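Local coordinates for protein purine nucleoside phosphorylase (PDB 3KHS) that probably catalyses the phosphorolysis of purine nucleosides, splitting them with phosphate into a free base and ribose 1-phosphate for purine salvage, at residues A141-G146 with T222-H227; G25-S30 with F95-F100; L103-V108 with G228-L233; R130-L135 with S161-T166. All coordinates share one frame; numbering follows the deposited sequence.

Contact 1: residues A141-G146 with T222-H227; sequences ANPLTG and TIVAKH
L144 reaches from a loop onto helix 219-227 and touches three of its side chains. Its CB leads to CG, which lies 4.0 Å from CG2 of I223. The side chain then forks. CD1 goes to the same methyl of I223, at 3.8 Å. CD2 takes the other side, beside CG2 of V224, and rests over one face of the H227 ring. This is a CH-pi contact: CD2 sits 4.2 Å from the ring centroid and 15° off the ring normal. H227 offers that face because its CG stands opposite the backbone N (chi1 167°), and its NE2 is held by N148.

P143 packs next to L144. Its CB meets CG2 of V224 at 3.6 Å, and its CG also touches CG2 of I223. The loop is shaped by N142, whose OD1 accepts a hydrogen bond from the backbone N of L144 at 3.0 Å, in the carbonyl plane and on a lone pair. T145 N bonds to N142 O as well. P195 of the second subunit packs on L144, so the loop lies between the helix and a neighbouring chain. The local motif is an Asx turn combined with a type I beta turn, N142 to T145, set against a buried helix face.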
loop_
_atom_site.group_PDB
_atom_site.type_symbol
_atom_site.label_atom_id
_atom_site.label_comp_id
_atom_site.label_asym_id
_atom_site.label_seq_id
_atom_site.Cartn_x
_atom_site.Cartn_y
_atom_site.Cartn_z
ATOM N N ALA B 141 -5.030 3.191 -0.676
ATOM C CA ALA B 141 -6.368 2.694 -0.406
ATOM C C ALA B 141 -6.935 3.487 0.776
ATOM O O ALA B 141 -7.279 2.942 1.818
ATOM C CB ALA B 141 -6.349 1.187 -0.130
ATOM N N ASN B 142 -6.995 4.797 0.594
ATOM C CA ASN B 142 -7.525 5.724 1.585
ATOM C C ASN B 142 -9.017 5.903 1.278
ATOM O O ASN B 142 -9.394 6.186 0.154
ATOM C CB ASN B 142 -6.794 7.066 1.482
ATOM C CG ASN B 142 -7.125 7.987 2.640
ATOM O OD1 ASN B 142 -8.228 8.533 2.712
ATOM N ND2 ASN B 142 -6.184 8.136 3.570
ATOM N N PRO B 143 -9.870 5.768 2.282
ATOM C CA PRO B 143 -11.322 5.892 2.102
ATOM C C PRO B 143 -11.845 7.261 1.640
ATOM O O PRO B 143 -12.980 7.375 1.223
ATOM C CB PRO B 143 -11.858 5.474 3.467
ATOM C CG PRO B 143 -10.853 6.130 4.402
ATOM C CD PRO B 143 -9.499 5.909 3.701
ATOM N N LEU B 144 -11.013 8.285 1.715
ATOM C CA LEU B 144 -11.407 9.617 1.291
ATOM C C LEU B 144 -10.819 9.916 -0.068
ATOM O O LEU B 144 -11.070 10.975 -0.640
ATOM C CB LEU B 144 -10.918 10.690 2.264
ATOM C CG LEU B 144 -11.443 10.557 3.683
ATOM C CD1 LEU B 144 -10.807 11.612 4.548
ATOM C CD2 LEU B 144 -12.960 10.701 3.666
ATOM N N THR B 145 -10.023 9.005 -0.605
ATOM C CA THR B 145 -9.456 9.277 -1.929
ATOM C C THR B 145 -10.581 9.556 -2.922
ATOM O O THR B 145 -11.592 8.850 -2.940
ATOM C CB THR B 145 -8.602 8.109 -2.449
ATOM O OG1 THR B 145 -7.421 7.989 -1.642
ATOM C CG2 THR B 145 -8.216 8.336 -3.915
ATOM N N GLY B 146 -10.397 10.605 -3.722
ATOM C CA GLY B 146 -11.391 11.009 -4.712
ATOM C C GLY B 146 -11.822 12.450 -4.514
ATOM O O GLY B 146 -11.190 13.171 -3.749
ATOM N N THR B 222 -13.534 4.974 10.811
ATOM C CA THR B 222 -13.440 6.118 11.720
ATOM C C THR B 222 -12.829 7.322 11.013
ATOM O O THR B 222 -13.067 8.462 11.400
ATOM C CB THR B 222 -12.607 5.798 12.992
ATOM O OG1 THR B 222 -11.245 5.495 12.622
ATOM C CG2 THR B 222 -13.214 4.608 13.718
ATOM N N ILE B 223 -12.033 7.081 9.982
ATOM C CA ILE B 223 -11.462 8.205 9.250
ATOM C C ILE B 223 -12.623 8.957 8.583
ATOM O O ILE B 223 -12.676 10.175 8.596
ATOM C CB ILE B 223 -10.517 7.762 8.116
ATOM C CG1 ILE B 223 -9.222 7.189 8.692
ATOM C CG2 ILE B 223 -10.243 8.959 7.179
ATOM C CD1 ILE B 223 -8.312 6.620 7.609
ATOM N N VAL B 224 -13.534 8.203 7.983
ATOM C CA VAL B 224 -14.676 8.769 7.290
ATOM C C VAL B 224 -15.686 9.376 8.275
ATOM O O VAL B 224 -16.186 10.469 8.052
ATOM C CB VAL B 224 -15.325 7.698 6.419
ATOM C CG1 VAL B 224 -16.629 8.217 5.837
ATOM C CG2 VAL B 224 -14.326 7.266 5.326
ATOM N N ALA B 225 -15.961 8.676 9.362
ATOM C CA ALA B 225 -16.875 9.160 10.380
ATOM C C ALA B 225 -16.376 10.524 10.900
ATOM O O ALA B 225 -17.106 11.523 10.924
ATOM C CB ALA B 225 -16.916 8.156 11.518
ATOM N N LYS B 226 -15.110 10.549 11.299
ATOM C CA LYS B 226 -14.488 11.746 11.847
ATOM C C LYS B 226 -14.577 12.891 10.873
ATOM O O LYS B 226 -14.842 14.029 11.250
ATOM C CB LYS B 226 -13.021 11.494 12.160
ATOM C CG LYS B 226 -12.404 12.540 13.087
ATOM C CD LYS B 226 -13.069 12.512 14.461
ATOM C CE LYS B 226 -12.863 13.824 15.171
ATOM N NZ LYS B 226 -11.424 14.108 15.343
ATOM N N HIS B 227 -14.332 12.580 9.611
ATOM C CA HIS B 227 -14.371 13.565 8.562
ATOM C C HIS B 227 -15.789 14.096 8.406
ATOM O O HIS B 227 -15.977 15.250 8.052
ATOM C CB HIS B 227 -13.864 12.931 7.268
ATOM C CG HIS B 227 -14.144 13.738 6.037
ATOM N ND1 HIS B 227 -15.343 13.669 5.359
ATOM C CD2 HIS B 227 -13.381 14.635 5.364
ATOM C CE1 HIS B 227 -15.307 14.487 4.320
ATOM N NE2 HIS B 227 -14.126 15.085 4.301
#

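Contact 2: residues G25-S30 with F95-F100; sequences GIVCGS and FPMRVF. With PO4 (phosphate ion), chain G.
Apolar contacts join V27 of strand 24-28 to M97 and F100 of helix 95-102. V27 CG2 meets M97 CE at 3.6 Å, and F100 CE2 lies farther from the same V27 methyl, at 4.3 Å. M97 gets there by bending at chi2 and chi3. The bend also lays CE over one face of the F100 ring, 3.6 Å above its plane and toward the rim.

Ring-to-backbone contacts come next. F100 CE2 is 3.7 Å from G25 CA, and I26 O lies at the ring edge, in plane. G25 has no side chain, and the ring presses directly on the main chain there.

The polar contacts lie past the strand, at a bound phosphate ion. S30 N donates to phosphate O1 at 2.8 Å in a nearly straight bond (171°). S30 OG bonds to O4 at 2.7 Å. R81, H83, A113 and S217 also bind this ion, consistent with the phosphate site of the family; the ion itself probably came from the crystallisation liquor.

The short axes of strand and helix run nearly antiparallel, at 161° and 10.3 Å apart. Strand 24-28 lies between strands 73-79 and 107-116, and the helix covers this part of the sheet. Helix 3-15 packs on F95, R98 and V99.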
loop_
_atom_site.group_PDB
_atom_site.type_symbol
_atom_site.label_atom_id
_atom_site.label_comp_id
_atom_site.label_asym_id
_atom_site.label_seq_id
_atom_site.Cartn_x
_atom_site.Cartn_y
_atom_site.Cartn_z
ATOM N N GLY B 25 -24.901 5.662 16.392
ATOM C CA GLY B 25 -24.723 4.520 15.508
ATOM C C GLY B 25 -23.833 3.432 16.093
ATOM O O GLY B 25 -22.926 3.695 16.879
ATOM N N ILE B 26 -24.085 2.192 15.706
ATOM C CA ILE B 26 -23.291 1.072 16.197
ATOM C C ILE B 26 -22.902 0.176 15.021
ATOM O O ILE B 26 -23.730 -0.101 14.160
ATOM C CB ILE B 26 -24.082 0.169 17.199
ATOM C CG1 ILE B 26 -24.732 1.013 18.293
ATOM C CG2 ILE B 26 -23.139 -0.892 17.814
ATOM C CD1 ILE B 26 -25.725 0.235 19.131
ATOM N N VAL B 27 -21.646 -0.273 15.000
ATOM C CA VAL B 27 -21.151 -1.174 13.957
ATOM C C VAL B 27 -20.712 -2.426 14.708
ATOM O O VAL B 27 -19.807 -2.349 15.541
ATOM C CB VAL B 27 -19.895 -0.610 13.237
ATOM C CG1 VAL B 27 -19.515 -1.510 12.043
ATOM C CG2 VAL B 27 -20.140 0.789 12.766
ATOM N N CYS B 28 -21.345 -3.565 14.438
ATOM C CA CYS B 28 -20.965 -4.810 15.097
ATOM C C CYS B 28 -19.877 -5.557 14.329
ATOM O O CYS B 28 -20.036 -5.889 13.144
ATOM C CB CYS B 28 -22.164 -5.745 15.230
ATOM S SG CYS B 28 -23.514 -5.014 16.119
ATOM N N GLY B 29 -18.780 -5.845 15.018
ATOM C CA GLY B 29 -17.697 -6.566 14.386
ATOM C C GLY B 29 -17.963 -8.050 14.302
ATOM O O GLY B 29 -19.104 -8.491 14.475
ATOM N N SER B 30 -16.909 -8.827 14.055
ATOM C CA SER B 30 -17.069 -10.275 13.940
ATOM C C SER B 30 -17.544 -10.977 15.213
ATOM O O SER B 30 -16.909 -10.866 16.260
ATOM C CB SER B 30 -15.766 -10.915 13.464
ATOM O OG SER B 30 -15.476 -10.477 12.162
ATOM N N PHE B 95 -19.017 3.336 2.884
ATOM C CA PHE B 95 -20.231 4.010 2.420
ATOM C C PHE B 95 -21.270 4.065 3.548
ATOM O O PHE B 95 -21.969 5.056 3.712
ATOM C CB PHE B 95 -20.822 3.293 1.194
ATOM C CG PHE B 95 -22.091 3.913 0.686
ATOM C CD1 PHE B 95 -22.080 5.173 0.101
ATOM C CD2 PHE B 95 -23.308 3.260 0.854
ATOM C CE1 PHE B 95 -23.254 5.793 -0.310
ATOM C CE2 PHE B 95 -24.485 3.858 0.456
ATOM C CZ PHE B 95 -24.466 5.132 -0.132
ATOM N N PRO B 96 -21.384 2.990 4.340
ATOM C CA PRO B 96 -22.371 3.024 5.431
ATOM C C PRO B 96 -22.074 4.139 6.450
ATOM O O PRO B 96 -22.988 4.656 7.087
ATOM C CB PRO B 96 -22.283 1.615 6.026
ATOM C CG PRO B 96 -21.867 0.761 4.842
ATOM C CD PRO B 96 -20.807 1.641 4.181
ATOM N N MET B 97 -20.809 4.526 6.599
ATOM C CA MET B 97 -20.484 5.615 7.522
ATOM C C MET B 97 -21.005 6.935 6.969
ATOM O O MET B 97 -21.408 7.828 7.734
ATOM C CB MET B 97 -18.974 5.774 7.754
ATOM C CG MET B 97 -18.362 4.787 8.735
ATOM S SD MET B 97 -19.120 4.761 10.344
ATOM C CE MET B 97 -20.211 3.312 10.186
ATOM N N ARG B 98 -20.960 7.079 5.647
ATOM C CA ARG B 98 -21.458 8.298 5.038
ATOM C C ARG B 98 -22.983 8.295 5.214
ATOM O O ARG B 98 -23.584 9.331 5.475
ATOM C CB ARG B 98 -21.039 8.364 3.567
ATOM C CG ARG B 98 -19.545 8.565 3.387
ATOM C CD ARG B 98 -19.142 8.773 1.924
ATOM N NE ARG B 98 -17.706 9.054 1.775
ATOM C CZ ARG B 98 -16.739 8.130 1.839
ATOM N NH1 ARG B 98 -17.044 6.868 2.044
ATOM N NH2 ARG B 98 -15.463 8.474 1.702
ATOM N N VAL B 99 -23.592 7.117 5.111
ATOM C CA VAL B 99 -25.034 6.990 5.303
ATOM C C VAL B 99 -25.380 7.377 6.761
ATOM O O VAL B 99 -26.305 8.152 7.002
ATOM C CB VAL B 99 -25.489 5.547 4.980
ATOM C CG1 VAL B 99 -26.915 5.330 5.371
ATOM C CG2 VAL B 99 -25.301 5.266 3.480
ATOM N N PHE B 100 -24.636 6.835 7.725
ATOM C CA PHE B 100 -24.849 7.175 9.127
ATOM C C PHE B 100 -24.906 8.688 9.272
ATOM O O PHE B 100 -25.807 9.211 9.898
ATOM C CB PHE B 100 -23.704 6.655 10.002
ATOM C CG PHE B 100 -23.936 5.272 10.571
ATOM C CD1 PHE B 100 -24.778 4.377 9.941
ATOM C CD2 PHE B 100 -23.255 4.859 11.694
ATOM C CE1 PHE B 100 -24.931 3.110 10.413
ATOM C CE2 PHE B 100 -23.400 3.571 12.188
ATOM C CZ PHE B 100 -24.231 2.698 11.551
HETATM P P PO4 G . -13.926 -7.378 12.213
HETATM O O1 PO4 G . -14.509 -7.501 13.575
HETATM O O2 PO4 G . -14.938 -6.782 11.283
HETATM O O3 PO4 G . -12.728 -6.489 12.249
HETATM O O4 PO4 G . -13.530 -8.728 11.729
#

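Contact 3: residues L103-V108 with G228-L233; sequences LGVKIV and GGMRCL
Backbone hydrogen bonds alternate between the segments in a parallel pair of strands, 107-116 with 231-241, within the mixed sheet of this phosphorylase fold. R231 N donates to K106 O at 2.9 Å. V108 N donates to R231 O at 2.8 Å, nearly along the C=O axis. L233 N then donates to V108 O at 3.0 Å. R231 uses both its N and its O on segment 103-108, and V108 uses both of its own on segment 228-233. CA-H...O contacts fill in between; I107 CA to R231 O is one.

I107 and R231 are paired and point to the same side of the sheet. They run side by side, and I107 CD1 comes within 3.9 Å of R231 NH1. The charged end of R231 is held elsewhere, in salt bridges with D164 and E282. L167 of helix 165-178 packs on I107, R231 and L233.

V108 and C232 are paired on the other side, where helices 95-102 and 219-227 pack. Next to them M230 carries most of the apolar contact. Its SD touches V108 CG2 at 3.8 Å and V105 CB at 4.0 Å.

Both segments start at helix ends. G104 and G229, each with positive phi, finish Schellman motifs before the chain enters the sheet. In the second motif M230 N bonds back to A225 O.

M230 bends at chi3 (-61°), which turns CE away from the line of its side chain. Its CG lies against the backbone of the other segment, 3.1 Å from V105 O.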
loop_
_atom_site.group_PDB
_atom_site.type_symbol
_atom_site.label_atom_id
_atom_site.label_comp_id
_atom_site.label_asym_id
_atom_site.label_seq_id
_atom_site.Cartn_x
_atom_site.Cartn_y
_atom_site.Cartn_z
ATOM N N LEU B 103 -27.949 10.289 7.984
ATOM C CA LEU B 103 -29.096 9.955 8.828
ATOM C C LEU B 103 -29.164 10.872 10.038
ATOM O O LEU B 103 -30.156 10.869 10.760
ATOM C CB LEU B 103 -28.991 8.528 9.361
ATOM C CG LEU B 103 -29.312 7.338 8.482
ATOM C CD1 LEU B 103 -29.001 6.075 9.256
ATOM C CD2 LEU B 103 -30.763 7.363 8.095
ATOM N N GLY B 104 -28.096 11.630 10.270
ATOM C CA GLY B 104 -28.059 12.520 11.416
ATOM C C GLY B 104 -27.345 11.944 12.632
ATOM O O GLY B 104 -27.432 12.516 13.726
ATOM N N VAL B 105 -26.637 10.822 12.459
ATOM C CA VAL B 105 -25.922 10.241 13.588
ATOM C C VAL B 105 -24.823 11.182 14.056
ATOM O O VAL B 105 -24.140 11.807 13.264
ATOM C CB VAL B 105 -25.299 8.876 13.268
ATOM C CG1 VAL B 105 -24.520 8.389 14.483
ATOM C CG2 VAL B 105 -26.386 7.867 12.942
ATOM N N LYS B 106 -24.668 11.288 15.367
ATOM C CA LYS B 106 -23.651 12.170 15.928
ATOM C C LYS B 106 -22.510 11.410 16.579
ATOM O O LYS B 106 -21.390 11.889 16.609
ATOM C CB LYS B 106 -24.303 13.156 16.912
ATOM C CG LYS B 106 -25.069 14.245 16.186
ATOM C CD LYS B 106 -25.932 15.039 17.149
ATOM C CE LYS B 106 -26.712 16.160 16.451
ATOM N NZ LYS B 106 -27.468 17.015 17.439
ATOM N N ILE B 107 -22.805 10.215 17.072
ATOM C CA ILE B 107 -21.792 9.393 17.713
ATOM C C ILE B 107 -21.833 7.983 17.140
ATOM O O ILE B 107 -22.912 7.425 16.923
ATOM C CB ILE B 107 -22.022 9.322 19.230
ATOM C CG1 ILE B 107 -21.889 10.723 19.838
ATOM C CG2 ILE B 107 -21.037 8.344 19.856
ATOM C CD1 ILE B 107 -22.353 10.804 21.298
ATOM N N VAL B 108 -20.661 7.419 16.868
ATOM C CA VAL B 108 -20.609 6.063 16.338
ATOM C C VAL B 108 -19.759 5.162 17.253
ATOM O O VAL B 108 -18.634 5.510 17.619
ATOM C CB VAL B 108 -20.033 6.046 14.910
ATOM C CG1 VAL B 108 -19.852 4.597 14.420
ATOM C CG2 VAL B 108 -20.955 6.818 13.962
ATOM N N GLY B 228 -16.775 13.245 8.688
ATOM C CA GLY B 228 -18.168 13.629 8.574
ATOM C C GLY B 228 -18.706 14.270 9.834
ATOM O O GLY B 228 -19.905 14.312 10.051
ATOM N N GLY B 229 -17.805 14.741 10.680
ATOM C CA GLY B 229 -18.191 15.389 11.916
ATOM C C GLY B 229 -18.744 14.518 13.027
ATOM O O GLY B 229 -19.299 15.037 13.996
ATOM N N MET B 230 -18.619 13.204 12.926
ATOM C CA MET B 230 -19.160 12.360 13.993
ATOM C C MET B 230 -18.069 11.994 14.983
ATOM O O MET B 230 -16.880 12.041 14.655
ATOM C CB MET B 230 -19.814 11.088 13.417
ATOM C CG MET B 230 -21.112 11.323 12.629
ATOM S SD MET B 230 -21.757 9.854 11.772
ATOM C CE MET B 230 -20.360 9.535 10.682
ATOM N N ARG B 231 -18.483 11.669 16.200
ATOM C CA ARG B 231 -17.538 11.301 17.242
ATOM C C ARG B 231 -17.443 9.783 17.274
ATOM O O ARG B 231 -18.454 9.084 17.160
ATOM C CB ARG B 231 -18.006 11.866 18.586
ATOM C CG ARG B 231 -18.052 13.380 18.610
ATOM C CD ARG B 231 -18.820 13.873 19.810
ATOM N NE ARG B 231 -18.081 13.707 21.056
ATOM C CZ ARG B 231 -18.664 13.644 22.248
ATOM N NH1 ARG B 231 -19.988 13.732 22.345
ATOM N NH2 ARG B 231 -17.932 13.494 23.343
ATOM N N CYS B 232 -16.226 9.279 17.436
ATOM C CA CYS B 232 -16.002 7.832 17.441
ATOM C C CYS B 232 -15.452 7.176 18.691
ATOM O O CYS B 232 -14.615 7.727 19.400
ATOM C CB CYS B 232 -15.066 7.460 16.303
ATOM S SG CYS B 232 -15.589 8.099 14.730
ATOM N N LEU B 233 -15.939 5.969 18.925
ATOM C CA LEU B 233 -15.486 5.128 20.009
ATOM C C LEU B 233 -15.373 3.751 19.361
ATOM O O LEU B 233 -16.276 3.315 18.648
ATOM C CB LEU B 233 -16.490 5.083 21.127
ATOM C CG LEU B 233 -16.280 3.888 22.050
ATOM C CD1 LEU B 233 -14.910 4.021 22.739
ATOM C CD2 LEU B 233 -17.443 3.780 23.059
#

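Contact 4: residues R130-L135 with S161-T166; sequences RDHINL and SVYDKT
The polar link between H132 and Y163 is a hydrogen bond between H132 ND1 and Y163 OH, 2.8 Å long, with an angle of 160°. The hydroxyl lies at the edge of the imidazole, in its plane. ND1 in turn lies in the plane of the phenol ring. The two planes are turned 84° to each other. H132 CG sits between the backbone N and the carbonyl carbon (chi1 75°), which brings the ring to the hydroxyl. T222 OG1 also bonds to Y163 OH, so two partners fix it.

Two waters bridge the segments. Water 1 donates to R130 O at 2.9 Å and accepts from Y163 N, also at 2.9 Å. Water 2 donates to D131 OD1 at 2.7 Å and accepts a weak bond from V162 N. The other carboxylate oxygen, D131 OD2, accepts a hydrogen bond from A201 N of the second subunit.

Apolar contact is modest. Y163 CD2 rests 3.6 Å from D131 CA, and V162 CG2 is 4.3 Å from H132 CE1. V162 CG1 covers one face of the neighbouring phenol.

D164 is the N-cap of helix 165-178. The contact therefore ties the start of that helix to strand 131-134, which pairs in parallel with strand 184-191. Helix 219-227 packs against H132 and V162, and the second subunit reaches the strand through T199 and E202.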
loop_
_atom_site.group_PDB
_atom_site.type_symbol
_atom_site.label_atom_id
_atom_site.label_comp_id
_atom_site.label_asym_id
_atom_site.label_seq_id
_atom_site.Cartn_x
_atom_site.Cartn_y
_atom_site.Cartn_z
ATOM N N ARG B 130 -7.457 3.972 21.357
ATOM C CA ARG B 130 -7.066 5.349 21.602
ATOM C C ARG B 130 -6.490 5.979 20.354
ATOM O O ARG B 130 -6.449 7.192 20.222
ATOM C CB ARG B 130 -6.036 5.436 22.743
ATOM C CG ARG B 130 -4.616 5.102 22.328
ATOM C CD ARG B 130 -3.568 5.408 23.420
ATOM N NE ARG B 130 -2.330 5.884 22.792
ATOM C CZ ARG B 130 -1.214 5.173 22.707
ATOM N NH1 ARG B 130 -1.162 3.955 23.223
ATOM N NH2 ARG B 130 -0.161 5.662 22.071
ATOM N N ASP B 131 -6.038 5.150 19.427
ATOM C CA ASP B 131 -5.459 5.665 18.193
ATOM C C ASP B 131 -5.297 4.515 17.208
ATOM O O ASP B 131 -5.427 3.358 17.594
ATOM C CB ASP B 131 -4.097 6.302 18.487
ATOM C CG ASP B 131 -3.669 7.258 17.400
ATOM O OD1 ASP B 131 -4.562 7.652 16.646
ATOM O OD2 ASP B 131 -2.486 7.646 17.294
ATOM N N HIS B 132 -5.041 4.814 15.934
ATOM C CA HIS B 132 -4.844 3.722 14.972
ATOM C C HIS B 132 -3.702 3.982 14.014
ATOM O O HIS B 132 -3.154 5.082 13.949
ATOM C CB HIS B 132 -6.136 3.396 14.167
ATOM C CG HIS B 132 -6.482 4.397 13.095
ATOM N ND1 HIS B 132 -7.780 4.817 12.863
ATOM C CD2 HIS B 132 -5.703 5.089 12.223
ATOM C CE1 HIS B 132 -7.783 5.733 11.909
ATOM N NE2 HIS B 132 -6.535 5.915 11.503
ATOM N N ILE B 133 -3.334 2.926 13.301
ATOM C CA ILE B 133 -2.297 2.960 12.278
ATOM C C ILE B 133 -2.974 2.278 11.094
ATOM O O ILE B 133 -3.190 1.058 11.108
ATOM C CB ILE B 133 -1.062 2.136 12.653
ATOM C CG1 ILE B 133 -0.370 2.735 13.870
ATOM C CG2 ILE B 133 -0.087 2.125 11.492
ATOM C CD1 ILE B 133 0.664 1.792 14.473
ATOM N N ASN B 134 -3.348 3.075 10.094
ATOM C CA ASN B 134 -4.032 2.560 8.913
ATOM C C ASN B 134 -3.107 2.414 7.714
ATOM O O ASN B 134 -2.987 3.309 6.876
ATOM C CB ASN B 134 -5.214 3.467 8.569
ATOM C CG ASN B 134 -6.097 2.875 7.499
ATOM O OD1 ASN B 134 -6.389 1.701 7.545
ATOM N ND2 ASN B 134 -6.536 3.693 6.534
ATOM N N LEU B 135 -2.441 1.274 7.635
ATOM C CA LEU B 135 -1.501 1.045 6.532
ATOM C C LEU B 135 -2.089 1.199 5.125
ATOM O O LEU B 135 -1.525 1.890 4.305
ATOM C CB LEU B 135 -0.842 -0.324 6.693
ATOM C CG LEU B 135 -0.076 -0.476 8.030
ATOM C CD1 LEU B 135 0.327 -1.930 8.195
ATOM C CD2 LEU B 135 1.171 0.449 8.084
ATOM N N SER B 161 -7.224 13.427 16.523
ATOM C CA SER B 161 -8.042 12.878 17.609
ATOM C C SER B 161 -9.232 12.088 17.084
ATOM O O SER B 161 -10.382 12.426 17.361
ATOM C CB SER B 161 -8.574 13.994 18.519
ATOM O OG SER B 161 -7.515 14.734 19.105
ATOM N N VAL B 162 -8.964 11.045 16.319
ATOM C CA VAL B 162 -10.022 10.219 15.770
ATOM C C VAL B 162 -10.910 9.638 16.854
ATOM O O VAL B 162 -12.133 9.593 16.698
ATOM C CB VAL B 162 -9.439 9.022 14.961
ATOM C CG1 VAL B 162 -10.558 8.136 14.444
ATOM C CG2 VAL B 162 -8.614 9.520 13.815
ATOM N N TYR B 163 -10.296 9.192 17.950
ATOM C CA TYR B 163 -11.029 8.557 19.036
ATOM C C TYR B 163 -11.308 9.493 20.223
ATOM O O TYR B 163 -10.439 9.770 21.041
ATOM C CB TYR B 163 -10.248 7.287 19.431
ATOM C CG TYR B 163 -10.047 6.351 18.232
ATOM C CD1 TYR B 163 -11.039 5.442 17.857
ATOM C CD2 TYR B 163 -8.923 6.468 17.406
ATOM C CE1 TYR B 163 -10.933 4.669 16.682
ATOM C CE2 TYR B 163 -8.806 5.700 16.215
ATOM C CZ TYR B 163 -9.816 4.810 15.869
ATOM O OH TYR B 163 -9.728 4.083 14.707
ATOM N N ASP B 164 -12.548 9.974 20.284
ATOM C CA ASP B 164 -13.019 10.900 21.309
ATOM C C ASP B 164 -12.540 10.557 22.729
ATOM O O ASP B 164 -12.892 9.514 23.291
ATOM C CB ASP B 164 -14.537 10.923 21.262
ATOM C CG ASP B 164 -15.107 12.133 21.925
ATOM O OD1 ASP B 164 -15.036 13.227 21.326
ATOM O OD2 ASP B 164 -15.606 11.976 23.047
ATOM N N LYS B 165 -11.753 11.453 23.318
ATOM C CA LYS B 165 -11.222 11.222 24.658
ATOM C C LYS B 165 -12.310 11.008 25.694
ATOM O O LYS B 165 -12.165 10.153 26.580
ATOM C CB LYS B 165 -10.296 12.366 25.055
ATOM C CG LYS B 165 -9.282 12.633 23.961
ATOM C CD LYS B 165 -8.172 13.574 24.363
ATOM C CE LYS B 165 -7.309 13.910 23.155
ATOM N NZ LYS B 165 -6.120 14.692 23.558
ATOM N N THR B 166 -13.406 11.745 25.567
ATOM C CA THR B 166 -14.535 11.598 26.489
ATOM C C THR B 166 -15.213 10.241 26.351
ATOM O O THR B 166 -15.489 9.571 27.345
ATOM C CB THR B 166 -15.620 12.706 26.259
ATOM O OG1 THR B 166 -15.043 13.994 26.519
ATOM C CG2 THR B 166 -16.855 12.488 27.162
HETATM O O HOH W 1 -7.542 9.340 18.673
HETATM O O HOH W 2 -5.693 10.000 15.988
#

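Helix 219-227 ties contact 1 to contact 4: T222 OG1 bonds to Y163 OH at 2.9 Å, and K226 NZ to S161 O at 2.8 Å. The same helix leads into contact 3, where A225 CB packs on C232 SG. Contact 3 meets contact 4 through the salt bridge of R231 NH2 and D164 OD2, 2.8 Å. Contacts 2 and 3 share the sheet, with G25 N bonded to I107 O at 2.7 Å. R98 NH2 of contact 2 bonds to P143 O of contact 1. Contact 2 alone includes the phosphate; the centres of contacts 2 and 4 lie about 17 Å apart. Contacts 1 and 4 both touch the second subunit.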